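Local coordinates for spore germination protein GerM (PDB 6GZB), which is a spore-forming bacterium's protein of unknown biochemical function that affects both sporulation and germination and carries two GerMN domains in tandem, at residues A[124-129]-A[158-163]. Residues are numbered along the deposited sequence; the frame is centred on the assembly and turned at random.
Sequences FSNEFK and LRINGH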
ATOM      1  N   PHE A 124       6.006 -17.887 -13.509  1.00 33.24           N
ATOM      2  CA  PHE A 124       4.727 -17.781 -14.210  1.00 31.92           C
ATOM      3  C   PHE A 124       4.763 -18.571 -15.516  1.00 35.95           C
ATOM      4  O   PHE A 124       5.818 -18.751 -16.125  1.00 36.58           O
ATOM      5  CB  PHE A 124       4.412 -16.309 -14.520  1.00 33.37           C
ATOM      6  CG  PHE A 124       4.154 -15.472 -13.298  1.00 32.47           C
ATOM      7  CD1 PHE A 124       2.890 -15.413 -12.738  1.00 32.95           C
ATOM      8  CD2 PHE A 124       5.161 -14.695 -12.745  1.00 34.35           C
ATOM      9  CE1 PHE A 124       2.644 -14.629 -11.624  1.00 32.51           C
ATOM     10  CE2 PHE A 124       4.920 -13.906 -11.624  1.00 35.03           C
ATOM     11  CZ  PHE A 124       3.658 -13.870 -11.070  1.00 29.70           C
ATOM     12  N   SER A 125       3.591 -18.974 -15.984  1.00 35.25           N
ATOM     13  CA  SER A 125       3.451 -19.514 -17.322  1.00 32.01           C
ATOM     14  C   SER A 125       3.566 -18.400 -18.364  1.00 38.78           C
ATOM     15  O   SER A 125       3.609 -17.218 -18.021  1.00 36.81           O
ATOM     16  CB  SER A 125       2.114 -20.236 -17.456  1.00 38.27           C
ATOM     17  OG  SER A 125       1.034 -19.322 -17.516  1.00 39.74           O
ATOM     18  N   ASN A 126       3.579 -18.784 -19.638  1.00 38.76           N
ATOM     19  CA  ASN A 126       3.885 -17.850 -20.714  1.00 32.78           C
ATOM     20  C   ASN A 126       2.780 -16.831 -20.956  1.00 33.28           C
ATOM     21  O   ASN A 126       3.031 -15.769 -21.539  1.00 34.23           O
ATOM     22  CB  ASN A 126       4.186 -18.598 -22.013  1.00 35.39           C
ATOM     23  CG  ASN A 126       4.870 -17.715 -23.042  1.00 37.00           C
ATOM     24  OD1 ASN A 126       4.279 -17.353 -24.062  1.00 42.29           O
ATOM     25  ND2 ASN A 126       6.095 -17.304 -22.744  1.00 42.24           N
ATOM     26  N   GLU A 127       1.563 -17.149 -20.524  1.00 32.63           N
ATOM     27  CA  GLU A 127       0.438 -16.201 -20.632  1.00 37.38           C
ATOM     28  C   GLU A 127       0.704 -14.899 -19.874  1.00 36.26           C
ATOM     29  O   GLU A 127       0.069 -13.871 -20.145  1.00 34.69           O
ATOM     30  CB  GLU A 127      -0.845 -16.835 -20.101  1.00 35.50           C
ATOM     31  CG  GLU A 127      -1.446 -17.873 -21.028  1.00 40.44           C
ATOM     32  CD  GLU A 127      -0.837 -19.248 -20.850  1.00 44.91           C
ATOM     33  OE1 GLU A 127       0.064 -19.405 -19.992  1.00 41.21           O
ATOM     34  OE2 GLU A 127      -1.284 -20.177 -21.555  1.00 59.21           O
ATOM     35  N   PHE A 128       1.627 -14.955 -18.912  1.00 36.92           N
ATOM     36  CA  PHE A 128       2.053 -13.773 -18.162  1.00 37.27           C
ATOM     37  C   PHE A 128       2.411 -12.608 -19.086  1.00 37.38           C
ATOM     38  O   PHE A 128       2.314 -11.443 -18.694  1.00 38.06           O
ATOM     39  CB  PHE A 128       3.252 -14.129 -17.275  1.00 35.77           C
ATOM     40  CG  PHE A 128       3.741 -12.992 -16.417  1.00 34.70           C
ATOM     41  CD1 PHE A 128       3.168 -12.746 -15.182  1.00 36.77           C
ATOM     42  CD2 PHE A 128       4.816 -12.206 -16.821  1.00 32.54           C
ATOM     43  CE1 PHE A 128       3.640 -11.726 -14.371  1.00 36.30           C
ATOM     44  CE2 PHE A 128       5.305 -11.194 -16.009  1.00 33.65           C
ATOM     45  CZ  PHE A 128       4.708 -10.943 -14.791  1.00 32.36           C
ATOM     46  N   LYS A 129       2.801 -12.926 -20.320  1.00 37.84           N
ATOM     47  CA  LYS A 129       3.246 -11.910 -21.265  1.00 39.29           C
ATOM     48  C   LYS A 129       2.094 -11.150 -21.899  1.00 35.49           C
ATOM     49  O   LYS A 129       2.314 -10.106 -22.513  1.00 41.48           O
ATOM     50  CB  LYS A 129       4.096 -12.538 -22.364  1.00 42.08           C
ATOM     51  CG  LYS A 129       5.385 -13.159 -21.865  1.00 55.84           C
ATOM     52  CD  LYS A 129       6.267 -13.600 -23.025  1.00 50.47           C
ATOM     53  CE  LYS A 129       7.533 -14.270 -22.520  1.00 53.01           C
ATOM     54  NZ  LYS A 129       8.119 -15.215 -23.508  1.00 67.60           N
ATOM     55  N   LEU A 158      10.999 -12.616 -10.129  1.00 27.33           N
ATOM     56  CA  LEU A 158      10.000 -12.998 -11.119  1.00 33.25           C
ATOM     57  C   LEU A 158      10.629 -13.914 -12.166  1.00 35.73           C
ATOM     58  O   LEU A 158      11.748 -13.683 -12.603  1.00 31.24           O
ATOM     59  CB  LEU A 158       9.444 -11.745 -11.797  1.00 30.65           C
ATOM     60  CG  LEU A 158       8.210 -11.041 -11.208  1.00 41.06           C
ATOM     61  CD1 LEU A 158       7.934 -11.393  -9.762  1.00 39.19           C
ATOM     62  CD2 LEU A 158       8.317  -9.536 -11.371  1.00 43.69           C
ATOM     63  N   ARG A 159       9.920 -14.970 -12.546  1.00 36.03           N
ATOM     64  CA  ARG A 159      10.348 -15.800 -13.664  1.00 32.39           C
ATOM     65  C   ARG A 159       9.194 -16.089 -14.600  1.00 34.92           C
ATOM     66  O   ARG A 159       8.035 -16.095 -14.188  1.00 32.48           O
ATOM     67  CB  ARG A 159      10.927 -17.119 -13.153  1.00 39.73           C
ATOM     68  CG  ARG A 159      12.263 -16.973 -12.448  1.00 39.61           C
ATOM     69  CD  ARG A 159      12.696 -18.288 -11.825  1.00 34.95           C
ATOM     70  NE  ARG A 159      13.986 -18.169 -11.159  1.00 41.56           N
ATOM     71  CZ  ARG A 159      14.658 -19.189 -10.639  1.00 47.11           C
ATOM     72  NH1 ARG A 159      14.200 -20.431 -10.753  1.00 49.58           N
ATOM     73  NH2 ARG A 159      15.815 -18.966 -10.039  1.00 40.91           N
ATOM     74  N   ILE A 160       9.521 -16.343 -15.863  1.00 34.32           N
ATOM     75  CA  ILE A 160       8.567 -16.927 -16.805  1.00 35.02           C
ATOM     76  C   ILE A 160       9.101 -18.263 -17.321  1.00 35.39           C
ATOM     77  O   ILE A 160      10.177 -18.324 -17.911  1.00 36.41           O
ATOM     78  CB  ILE A 160       8.303 -15.994 -17.995  1.00 35.75           C
ATOM     79  CG1 ILE A 160       7.817 -14.630 -17.507  1.00 34.52           C
ATOM     80  CG2 ILE A 160       7.281 -16.606 -18.942  1.00 39.75           C
ATOM     81  CD1 ILE A 160       7.696 -13.605 -18.618  1.00 35.52           C
ATOM     82  N   ASN A 161       8.385 -19.337 -17.009  1.00 33.73           N
ATOM     83  CA  ASN A 161       8.819 -20.685 -17.348  1.00 39.13           C
ATOM     84  C   ASN A 161      10.271 -20.934 -16.940  1.00 38.86           C
ATOM     85  O   ASN A 161      11.037 -21.537 -17.680  1.00 40.66           O
ATOM     86  CB  ASN A 161       8.627 -20.932 -18.843  1.00 38.30           C
ATOM     87  CG  ASN A 161       7.178 -21.224 -19.203  1.00 42.33           C
ATOM     88  OD1 ASN A 161       6.664 -20.734 -20.210  1.00 46.70           O
ATOM     89  ND2 ASN A 161       6.505 -22.010 -18.365  1.00 51.55           N
ATOM     90  N   GLY A 162      10.642 -20.453 -15.758  1.00 38.96           N
ATOM     91  CA  GLY A 162      11.945 -20.741 -15.178  1.00 31.35           C
ATOM     92  C   GLY A 162      13.031 -19.763 -15.599  1.00 33.32           C
ATOM     93  O   GLY A 162      14.119 -19.757 -15.030  1.00 39.20           O
ATOM     94  N   HIS A 163      12.715 -18.885 -16.546  1.00 33.27           N
ATOM     95  CA  HIS A 163      13.674 -17.880 -17.010  1.00 32.09           C
ATOM     96  C   HIS A 163      13.596 -16.624 -16.141  1.00 38.74           C
ATOM     97  O   HIS A 163      12.515 -16.078 -15.927  1.00 33.16           O
ATOM     98  CB  HIS A 163      13.389 -17.531 -18.474  1.00 32.51           C
ATOM     99  CG  HIS A 163      14.180 -16.374 -18.992  1.00 39.11           C
ATOM    100  ND1 HIS A 163      15.538 -16.444 -19.228  1.00 48.35           N
ATOM    101  CD2 HIS A 163      13.796 -15.131 -19.364  1.00 43.89           C
ATOM    102  CE1 HIS A 163      15.958 -15.281 -19.696  1.00 49.47           C
ATOM    103  NE2 HIS A 163      14.925 -14.462 -19.772  1.00 45.69           N
TER
HETATM  104  O   HOH W   1       3.763 -21.625 -20.482  1.00 44.68           O
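The ring of Phe124 meets strand 155-160 with its edge: Arg159 O lies near the ring plane, 3.5 Å from Phe124 CD2, and Leu158 CD1 approaches the same rim. Phe128 CD1 sits over one face of this ring, 3.4 Å above the plane and displaced toward the rim. Phe128 in turn touches Ile160, the CD1 methyl of which reaches Phe128 CD2 at 3.7 Å, obliquely to the ring, the two side chains crossing at about a right angle. With Phe128 CG anti to its backbone N (chi1 -178°), the ring extends from the 3-10 turn 126-129 back to the sheet. The aliphatic chain of Lys129 borders the same methyl, while Ile160 CG2 rests against the carbonyl oxygens of Phe124 and Ser125. Two backbone bonds fix the pairing: Phe124 N donates to Arg159 O and Asn161 N to Phe124 O, both at 2.8 Å. Beyond them, a water accepts from Asn126 N and donates to Asn161 OD1. Val143 of helix 136-147 packs on Phe124, and Ile139 on Phe128. This is the end of a parallel strand pair, 119-124 beside 155-160, joined by a beta-alpha-beta crossover through helix 136-147, where one strand runs into a 3-10 turn and the other into a type I' hairpin turn, within the first GerMN domain.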